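Local atomic coordinates of protein P47 (Clostridium botulinum, PDB entry 6EKT), a protein that belongs to the tubular lipid-binding (TULIP) superfamily and may help a progenitor complex protect botulinum neurotoxin A2 during its passage through the host gut. Residues E244-F247 with L248-V252; L253-L256 with S257-M260; L323-T327 with G328-V332; V345-S348 with T349-K352; A378-S381 with S382-W386. One frame throughout, in Å; residues are numbered along the deposited sequence.

In the fold
Following the chain from the N terminus, the five contacts come in series, each closing a short local turn before the next opens; none nests or crosses. Contact 1 is the helix 244-252, and contact 2 continues from its C-terminal end, the two probably joined by a hydrogen bond from L253 N to L248 O (2.8 Å). Contacts 3 and 4 lie at the two ends of strand 329-347, with centres about 42 Å apart. Contact 3 turns strand 315-326 into it, and contact 4 turns it into strand 352-368. Contact 5, on helix 374-394, packs on contact 3: L380 and V383 meet V324, L326 and V332, tying the helix to the sheet.

Contact 1 (E244-F247 with L248-V252); sequences EKLF and LQNMV
F247 meets two side chains of the next helical turn. V252 CG2 lies over one face of the F247 ring, 3.9 Å from the ring centroid, a CH-pi contact whose closest ring atom is CE2. M251 SD sits near the ring plane, at the edge, and comes within 3.9 Å of F247 CD1. This is a Met-aromatic contact, with the sulfur beside the ring rather than above it. The ring reaches this place because CG is anti to the backbone N (chi1 174°). The M251 chain bends at both chi2 and chi3, and it crosses the phenylalanine at about a right angle. E244 and L248 run side by side along the helix in looser contact.

The backbone positions these groups. L248 N, Q249 N and N250 N donate to the carbonyls of E244, K245 and L246. F247 O then takes two donors: M251 N at 2.9 Å, tilted from the carbonyl plane, and V252 N at 3.0 Å, lying in that plane. The second bond marks a wider, pi-type turn. It fits the placing of V252 over the ring, five residues on.

F247 also stacks on F430. M251 packs against F403 and L406, while L248 and V252 touch L310 and M308. The helix thus touches helix 403-409 and strand 297-311, and its polar side chains E244 and K245 bond to G279 N and S273 OG.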
# COMPACT_ATOMS: atom_id res chain seq x y z
N GLU A 244 5.89 0.57 7.57
CA GLU A 244 5.87 0.89 9.01
C GLU A 244 6.19 2.36 9.27
O GLU A 244 5.50 3.02 10.07
CB GLU A 244 6.86 0.01 9.76
CG GLU A 244 6.92 0.34 11.25
CD GLU A 244 8.06 -0.40 11.93
OE1 GLU A 244 9.18 0.11 11.91
OE2 GLU A 244 7.81 -1.47 12.49
N LYS A 245 7.23 2.88 8.61
CA LYS A 245 7.70 4.25 8.84
C LYS A 245 6.66 5.29 8.41
O LYS A 245 6.38 6.25 9.16
CB LYS A 245 9.07 4.47 8.17
CG LYS A 245 9.61 5.88 8.20
CD LYS A 245 11.09 5.82 7.85
CE LYS A 245 11.56 7.06 7.13
NZ LYS A 245 13.03 6.90 6.94
N LEU A 246 6.08 5.11 7.23
CA LEU A 246 5.00 6.02 6.79
C LEU A 246 3.77 5.97 7.69
O LEU A 246 3.13 6.99 7.91
CB LEU A 246 4.62 5.73 5.32
CG LEU A 246 5.60 6.25 4.27
CD1 LEU A 246 5.08 5.86 2.88
CD2 LEU A 246 5.79 7.75 4.37
N PHE A 247 3.44 4.78 8.20
CA PHE A 247 2.32 4.59 9.14
C PHE A 247 2.58 5.40 10.44
O PHE A 247 1.70 6.14 10.90
CB PHE A 247 2.14 3.10 9.44
CG PHE A 247 1.11 2.80 10.50
CD1 PHE A 247 -0.25 3.04 10.27
CD2 PHE A 247 1.50 2.29 11.74
CE1 PHE A 247 -1.20 2.78 11.25
CE2 PHE A 247 0.56 2.01 12.73
CZ PHE A 247 -0.79 2.25 12.49
N LEU A 248 3.77 5.25 10.99
CA LEU A 248 4.16 5.98 12.20
C LEU A 248 4.13 7.49 11.98
O LEU A 248 3.58 8.21 12.80
CB LEU A 248 5.55 5.54 12.68
CG LEU A 248 5.64 4.14 13.27
CD1 LEU A 248 7.10 3.77 13.55
CD2 LEU A 248 4.80 4.00 14.53
N GLN A 249 4.69 7.95 10.86
CA GLN A 249 4.85 9.36 10.58
C GLN A 249 3.50 10.03 10.33
O GLN A 249 3.22 11.09 10.90
CB GLN A 249 5.79 9.58 9.39
CG GLN A 249 5.98 11.04 8.96
CD GLN A 249 6.64 11.90 10.04
OE1 GLN A 249 7.62 11.49 10.67
NE2 GLN A 249 6.12 13.10 10.22
N ASN A 250 2.65 9.36 9.55
CA ASN A 250 1.44 9.98 9.01
C ASN A 250 0.12 9.53 9.58
O ASN A 250 -0.91 10.18 9.34
CB ASN A 250 1.44 9.84 7.49
CG ASN A 250 2.70 10.39 6.89
OD1 ASN A 250 3.56 9.64 6.43
ND2 ASN A 250 2.84 11.71 6.94
N MET A 251 0.12 8.45 10.33
CA MET A 251 -1.12 8.02 10.96
C MET A 251 -1.03 7.99 12.50
O MET A 251 -2.01 8.33 13.19
CB MET A 251 -1.58 6.71 10.34
CG MET A 251 -1.95 6.98 8.89
SD MET A 251 -1.68 5.64 7.77
CE MET A 251 -3.31 4.94 7.86
N VAL A 252 0.13 7.64 13.01
CA VAL A 252 0.31 7.54 14.46
C VAL A 252 0.77 8.86 15.11
O VAL A 252 0.20 9.25 16.12
CB VAL A 252 1.24 6.37 14.85
CG1 VAL A 252 1.51 6.32 16.35
CG2 VAL A 252 0.63 5.04 14.41

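Contact 2 (L253-L256 with S257-M260); sequences LSRL and SSNM
R255 lays one face of its guanidinium over S258 CB, which lies 3.9 Å from NH2 and is offset toward the rim of the group. The arginine chain bends at chi2 and chi3 (-68° and -53°), and this folds it back toward the serine. The same two residues are also joined through one carbonyl. R255 O accepts S258 OG at 2.9 Å, in the carbonyl plane, and S258 N at 3.1 Å, from well above that plane. The hydrogen bond from S258 N closes a type I beta turn from R255 to S258. A second type I turn, from S257 to M260, follows at once, closed by M260 N on S257 O.

Water 1 bridges the two turns, donating to L256 O at 2.7 Å and accepting from N259 N at 2.9 Å. M260 CE lies 3.8 Å from L256 O and more loosely approaches L256 CD1. Both side chains also pack on F269 and F306.

R255 NE is hydrogen-bonded to E398 O, which ties the turn to strand 397-398. With both its hydroxyl and its amide on R255 O, S258 is held at two points, which probably limits its rotation; the L256 and M260 side chains are buried.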
# COMPACT_ATOMS: atom_id res chain seq x y z
N LEU A 253 1.78 9.51 14.53
CA LEU A 253 2.43 10.67 15.18
C LEU A 253 1.44 11.77 15.58
O LEU A 253 1.57 12.31 16.67
CB LEU A 253 3.57 11.27 14.31
CG LEU A 253 4.56 12.24 14.98
CD1 LEU A 253 5.43 11.51 16.01
CD2 LEU A 253 5.45 12.95 13.96
N SER A 254 0.45 12.05 14.74
CA SER A 254 -0.53 13.12 15.01
C SER A 254 -1.78 12.68 15.80
O SER A 254 -2.72 13.48 16.00
CB SER A 254 -0.96 13.80 13.71
OG SER A 254 -1.77 12.91 12.98
N ARG A 255 -1.79 11.42 16.26
CA ARG A 255 -2.92 10.89 17.02
C ARG A 255 -2.55 10.30 18.38
O ARG A 255 -3.41 10.20 19.24
CB ARG A 255 -3.70 9.85 16.22
CG ARG A 255 -4.35 10.38 14.94
CD ARG A 255 -5.48 11.36 15.23
NE ARG A 255 -6.47 10.80 16.15
CZ ARG A 255 -7.41 11.50 16.78
NH1 ARG A 255 -7.52 12.81 16.59
NH2 ARG A 255 -8.26 10.89 17.60
N LEU A 256 -1.29 9.89 18.57
CA LEU A 256 -0.88 9.21 19.83
C LEU A 256 -1.10 10.08 21.08
O LEU A 256 -1.29 9.54 22.17
CB LEU A 256 0.58 8.74 19.78
CG LEU A 256 1.72 9.78 19.83
CD1 LEU A 256 2.21 10.09 21.26
CD2 LEU A 256 2.90 9.30 18.98
N SER A 257 -1.08 11.40 20.90
CA SER A 257 -1.22 12.35 22.03
C SER A 257 -2.63 12.94 22.19
O SER A 257 -2.84 13.86 22.99
CB SER A 257 -0.19 13.47 21.91
OG SER A 257 -0.49 14.33 20.82
N SER A 258 -3.60 12.39 21.44
CA SER A 258 -5.00 12.85 21.50
C SER A 258 -5.67 12.82 22.90
O SER A 258 -6.60 13.59 23.12
CB SER A 258 -5.89 12.11 20.49
OG SER A 258 -5.80 10.72 20.72
N ASN A 259 -5.21 11.94 23.80
CA ASN A 259 -5.74 11.88 25.17
C ASN A 259 -4.76 12.40 26.24
O ASN A 259 -4.95 12.17 27.44
CB ASN A 259 -6.21 10.45 25.52
CG ASN A 259 -7.28 9.93 24.57
OD1 ASN A 259 -7.12 8.87 23.97
ND2 ASN A 259 -8.35 10.67 24.42
N MET A 260 -3.75 13.15 25.80
CA MET A 260 -2.70 13.63 26.70
C MET A 260 -2.83 15.08 27.14
O MET A 260 -1.94 15.58 27.83
CB MET A 260 -1.33 13.41 26.05
CG MET A 260 -1.03 11.94 25.80
SD MET A 260 0.66 11.74 25.23
CE MET A 260 0.77 9.97 25.34
O HOH W 1 -3.32 9.70 23.88

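Contact 3 (L323-T327 with G328-V332)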
# COMPACT_ATOMS: atom_id res chain seq x y z
N LEU A 323 8.13 11.88 36.37
CA LEU A 323 8.11 12.20 37.79
C LEU A 323 6.87 13.04 38.07
O LEU A 323 6.29 13.63 37.14
CB LEU A 323 9.39 12.96 38.21
CG LEU A 323 9.76 14.24 37.47
CD1 LEU A 323 9.01 15.44 38.06
CD2 LEU A 323 11.27 14.44 37.58
N VAL A 324 6.48 13.10 39.34
CA VAL A 324 5.39 13.98 39.76
C VAL A 324 5.74 14.53 41.14
O VAL A 324 6.12 13.77 42.04
CB VAL A 324 3.99 13.28 39.72
CG1 VAL A 324 3.91 12.06 40.64
CG2 VAL A 324 2.85 14.28 39.98
N ARG A 325 5.67 15.85 41.28
CA ARG A 325 6.03 16.53 42.53
C ARG A 325 4.76 16.92 43.28
O ARG A 325 3.72 17.19 42.63
CB ARG A 325 6.89 17.76 42.25
CG ARG A 325 8.05 17.51 41.30
CD ARG A 325 8.95 18.72 41.11
NE ARG A 325 10.23 18.24 40.58
CZ ARG A 325 11.24 17.80 41.34
NH1 ARG A 325 11.19 17.82 42.69
NH2 ARG A 325 12.33 17.35 40.74
N LEU A 326 4.82 16.99 44.61
CA LEU A 326 3.66 17.49 45.36
C LEU A 326 3.48 19.00 45.21
O LEU A 326 4.37 19.79 45.54
CB LEU A 326 3.70 17.10 46.84
CG LEU A 326 3.76 15.59 47.14
CD1 LEU A 326 3.55 15.41 48.64
CD2 LEU A 326 2.71 14.81 46.37
N THR A 327 2.31 19.38 44.71
CA THR A 327 1.88 20.78 44.66
C THR A 327 1.93 21.39 46.06
O THR A 327 1.34 20.86 47.01
CB THR A 327 0.48 20.87 44.03
OG1 THR A 327 0.55 20.30 42.72
CG2 THR A 327 -0.04 22.32 43.95
N GLY A 328 2.69 22.49 46.16
CA GLY A 328 2.90 23.19 47.42
C GLY A 328 3.99 22.58 48.28
O GLY A 328 4.29 23.08 49.36
N LEU A 329 4.58 21.48 47.82
CA LEU A 329 5.59 20.74 48.60
C LEU A 329 6.46 20.00 47.60
O LEU A 329 6.63 18.77 47.67
CB LEU A 329 4.93 19.79 49.61
CG LEU A 329 5.83 19.26 50.75
CD1 LEU A 329 6.41 20.39 51.61
CD2 LEU A 329 5.10 18.26 51.62
N GLU A 330 6.99 20.77 46.66
CA GLU A 330 7.61 20.18 45.46
C GLU A 330 8.87 19.37 45.75
O GLU A 330 9.26 18.55 44.92
CB GLU A 330 7.81 21.23 44.36
CG GLU A 330 6.50 21.90 43.97
CD GLU A 330 6.32 22.00 42.47
OE1 GLU A 330 6.90 22.92 41.85
OE2 GLU A 330 5.60 21.15 41.91
N ALA A 331 9.45 19.55 46.95
CA ALA A 331 10.61 18.76 47.37
C ALA A 331 10.27 17.29 47.46
O ALA A 331 11.14 16.42 47.31
CB ALA A 331 11.14 19.25 48.72
N VAL A 332 9.00 17.02 47.72
CA VAL A 332 8.51 15.66 47.82
C VAL A 332 7.98 15.22 46.46
O VAL A 332 7.08 15.87 45.90
CB VAL A 332 7.43 15.53 48.91
CG1 VAL A 332 6.87 14.11 48.93
CG2 VAL A 332 8.03 15.89 50.28
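The guanidinium of R325 meets the carbonyl of E330 at its edge. NH1 of R325 donates to E330 O at 3.0 Å, and the oxygen lies almost exactly in the guanidinium plane. R325 also makes a cation-pi contact with Y333. CG of the arginine stands opposite the residue's own carbonyl carbon (chi1 -49°), and the extended chain runs past E330 O to bring NH1 to it. The E330 side chain takes another course. It bends at chi2 and lays E330 OE2 3.6 Å from R325 CB. The carboxylate stays well short of the guanidinium nitrogens, and any attraction between the charges is probably felt only at a distance.

Beside this polar pair, L326 and V332 form the apolar part. L326 CD1 meets V332 CG1 at 3.6 Å. Between the same residues, L326 N donates to V332 O at 2.8 Å in a nearly straight bond (170°). L329 N reaches L326 O at 2.8 Å from above the carbonyl plane and closes a type II beta turn. G328 has a positive phi (83°), as expected at the third position of such a turn. V332 N then bonds to L329 O in a type I turn, where the chain rounds a corner. T327 OG1 is satisfied by Y298 O, on the neighbouring strand 297-311.

Two successive beta turns thus make the connection of a beta hairpin, joining strand 315-326 to strand 329-347 in the long antiparallel sheet.

Contact 4 (V345-S348 with T349-K352); sequences VYNS and TNKK
N347 and N350 hold together the tight turn of a beta hairpin, where strand 329-347 reverses into strand 352-368. Each asparagine uses its side-chain oxygen to satisfy backbone amides. N347 OD1 takes T349 N at 2.9 Å, in its carbonyl plane, and N350 N at 3.3 Å, from well above that plane. CG of N347 stands anti to its own backbone N (chi1 -178°), which carries OD1 forward over the turn.

N350 OD1 accepts K352 N at 3.1 Å, an Asx turn. The donor stands above the plane of the amide. The same oxygen also lies close to N347 CG, as the two asparagine side chains cross at about a right angle with their amide planes 34° apart.

The backbone closes the hairpin. N347 N donates to K352 O at 2.9 Å, almost straight, and K351 N makes a weak bond to N347 O. K351 has a positive phi (69°), which lets the chain swing back toward the strand. Its carbonyl is taken by N401 ND2. Most of the turn's residues face solvent, and four of its backbone amides find partners within the turn: T349 N, N350 N, K351 N and K352 N.

Y346 lies beside the turn. Its ring flanks the backbone of K351 and K352 obliquely, and it also touches V421 and V424 of strand 421-426. The phenol oxygen, Y346 OH, reaches K351 CG at 3.6 Å. The lysine chain bends at chi2 and then runs extended, so that K351 NZ donates to S348 O at 2.6 Å.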
# COMPACT_ATOMS: atom_id res chain seq x y z
N VAL A 345 -6.82 -2.52 16.82
CA VAL A 345 -8.11 -3.14 16.54
C VAL A 345 -8.77 -2.34 15.42
O VAL A 345 -8.73 -1.11 15.44
CB VAL A 345 -9.08 -3.12 17.76
CG1 VAL A 345 -10.43 -3.73 17.40
CG2 VAL A 345 -8.49 -3.85 18.96
N TYR A 346 -9.34 -3.06 14.47
CA TYR A 346 -10.27 -2.49 13.50
C TYR A 346 -11.61 -3.15 13.74
O TYR A 346 -11.76 -4.37 13.58
CB TYR A 346 -9.80 -2.70 12.05
CG TYR A 346 -10.79 -2.17 11.03
CD1 TYR A 346 -11.09 -0.80 10.97
CD2 TYR A 346 -11.45 -3.03 10.13
CE1 TYR A 346 -12.00 -0.29 10.05
CE2 TYR A 346 -12.35 -2.54 9.20
CZ TYR A 346 -12.62 -1.17 9.17
OH TYR A 346 -13.51 -0.66 8.26
N ASN A 347 -12.57 -2.33 14.17
CA ASN A 347 -13.95 -2.75 14.35
C ASN A 347 -14.66 -2.56 13.00
O ASN A 347 -14.84 -1.43 12.54
CB ASN A 347 -14.60 -1.91 15.44
CG ASN A 347 -16.04 -2.30 15.73
OD1 ASN A 347 -16.79 -2.68 14.84
ND2 ASN A 347 -16.44 -2.15 16.98
N SER A 348 -15.03 -3.68 12.38
CA SER A 348 -15.63 -3.67 11.04
C SER A 348 -17.08 -3.15 11.01
O SER A 348 -17.59 -2.83 9.93
CB SER A 348 -15.54 -5.06 10.42
OG SER A 348 -16.17 -6.02 11.25
N THR A 349 -17.73 -3.06 12.17
CA THR A 349 -19.13 -2.58 12.24
C THR A 349 -19.19 -1.06 12.26
O THR A 349 -19.85 -0.45 11.39
CB THR A 349 -19.89 -3.20 13.43
OG1 THR A 349 -19.66 -4.61 13.46
CG2 THR A 349 -21.41 -2.95 13.33
N ASN A 350 -18.50 -0.44 13.21
CA ASN A 350 -18.51 1.02 13.35
C ASN A 350 -17.35 1.73 12.64
O ASN A 350 -17.29 2.97 12.63
CB ASN A 350 -18.63 1.44 14.83
CG ASN A 350 -17.38 1.13 15.65
OD1 ASN A 350 -16.33 0.73 15.14
ND2 ASN A 350 -17.48 1.36 16.96
N LYS A 351 -16.43 0.95 12.07
CA LYS A 351 -15.35 1.49 11.23
C LYS A 351 -14.31 2.29 12.04
O LYS A 351 -13.65 3.18 11.50
CB LYS A 351 -15.92 2.33 10.05
CG LYS A 351 -16.30 1.55 8.79
CD LYS A 351 -17.36 0.48 9.02
CE LYS A 351 -17.69 -0.27 7.74
NZ LYS A 351 -18.69 -1.31 8.10
N LYS A 352 -14.19 2.00 13.33
CA LYS A 352 -13.17 2.63 14.14
C LYS A 352 -11.91 1.78 14.11
O LYS A 352 -11.97 0.55 14.21
CB LYS A 352 -13.62 2.85 15.60
CG LYS A 352 -14.74 3.88 15.78
CD LYS A 352 -14.93 4.22 17.26
CE LYS A 352 -16.25 4.94 17.48
NZ LYS A 352 -16.27 5.53 18.84

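Contact 5 (A378-S381 with S382-W386); sequences AVLS and SVTHW
A nine-residue piece of the long alpha-helix 374-394 makes this contact; in this elongated TULIP-like protein a beta-sheet wraps around a long helix. L380 O takes two donors from T384: the amide, T384 N, at 2.9 Å and the hydroxyl, T384 OG1, at 2.7 Å. They come from opposite faces of the carbonyl plane, so the oxygen is gripped between them. The hydroxyl can fold back in this way because OG1 is anti to the carbonyl carbon of its own residue and beside its backbone N (chi1 -56°). T384 OG1 is also hydrogen-bonded to S334 OG on strand 329-347, so a single hydroxyl links the helix backbone to the sheet.

The rest of the piece follows the usual i to i+4 pattern. V383 N donates to V379 O in the carbonyl plane. H385 N reaches S381 O at 3.1 Å, while the bond from S382 N to A378 O is weak.

V379, L380 and V383 form the apolar side. V379 CG1 and V383 CG2 are 4.4 Å apart, a loose approach, and V383 CG2 comes closer to V379 O, at 3.4 Å. All three residues pack on L326, and L380 also meets V332 and Y367. The buried threonine thus sits beside an apolar seam, with its hydroxyl satisfied, where the helix meets the strands.

The polar side carries S381 and S382. Water 2 donates to A378 O at 2.7 Å and is also hydrogen-bonded to S382 OG, at 2.6 Å.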
# COMPACT_ATOMS: atom_id res chain seq x y z
N ALA A 378 1.54 9.35 52.67
CA ALA A 378 0.15 9.07 52.26
C ALA A 378 -0.25 9.92 51.04
O ALA A 378 -0.90 9.42 50.12
CB ALA A 378 -0.83 9.27 53.40
N VAL A 379 0.17 11.18 51.03
CA VAL A 379 -0.21 12.11 49.94
C VAL A 379 0.52 11.66 48.65
O VAL A 379 -0.11 11.52 47.59
CB VAL A 379 0.11 13.57 50.28
CG1 VAL A 379 -0.24 14.52 49.12
CG2 VAL A 379 -0.66 14.01 51.54
N LEU A 380 1.83 11.46 48.75
CA LEU A 380 2.63 11.04 47.60
C LEU A 380 2.18 9.69 47.04
O LEU A 380 2.17 9.48 45.82
CB LEU A 380 4.12 11.01 47.95
CG LEU A 380 5.10 10.80 46.79
CD1 LEU A 380 4.94 11.86 45.70
CD2 LEU A 380 6.52 10.75 47.37
N SER A 381 1.85 8.76 47.94
CA SER A 381 1.37 7.44 47.51
C SER A 381 0.17 7.58 46.55
O SER A 381 0.15 7.02 45.44
CB SER A 381 0.99 6.62 48.76
OG SER A 381 0.42 5.39 48.40
N SER A 382 -0.80 8.38 46.98
CA SER A 382 -2.01 8.62 46.16
C SER A 382 -1.70 9.35 44.86
O SER A 382 -2.18 8.94 43.79
CB SER A 382 -3.07 9.37 46.98
OG SER A 382 -3.64 8.47 47.94
N VAL A 383 -0.89 10.40 44.94
CA VAL A 383 -0.56 11.20 43.75
C VAL A 383 0.15 10.32 42.71
O VAL A 383 -0.14 10.41 41.51
CB VAL A 383 0.27 12.48 44.10
CG1 VAL A 383 0.78 13.19 42.84
CG2 VAL A 383 -0.58 13.46 44.89
N THR A 384 1.06 9.47 43.18
CA THR A 384 1.86 8.60 42.29
C THR A 384 0.96 7.58 41.59
O THR A 384 1.05 7.41 40.37
CB THR A 384 3.00 7.93 43.06
OG1 THR A 384 3.80 8.95 43.69
CG2 THR A 384 3.89 7.09 42.12
N HIS A 385 0.08 6.94 42.36
CA HIS A 385 -0.92 6.03 41.84
C HIS A 385 -1.84 6.68 40.81
O HIS A 385 -1.96 6.14 39.71
CB HIS A 385 -1.75 5.42 42.98
CG HIS A 385 -2.76 4.42 42.51
ND1 HIS A 385 -2.41 3.20 41.97
CD2 HIS A 385 -4.11 4.47 42.48
CE1 HIS A 385 -3.51 2.54 41.64
NE2 HIS A 385 -4.55 3.29 41.95
N TRP A 386 -2.45 7.82 41.15
CA TRP A 386 -3.31 8.56 40.19
C TRP A 386 -2.56 8.95 38.91
O TRP A 386 -3.09 8.85 37.79
CB TRP A 386 -3.91 9.81 40.85
CG TRP A 386 -5.32 9.66 41.34
CD1 TRP A 386 -6.43 10.28 40.83
CD2 TRP A 386 -5.78 8.86 42.44
NE1 TRP A 386 -7.55 9.91 41.54
CE2 TRP A 386 -7.18 9.04 42.53
CE3 TRP A 386 -5.15 8.00 43.36
CZ2 TRP A 386 -7.97 8.39 43.50
CZ3 TRP A 386 -5.94 7.36 44.33
CH2 TRP A 386 -7.33 7.56 44.39
O HOH W 2 -3.06 7.74 50.38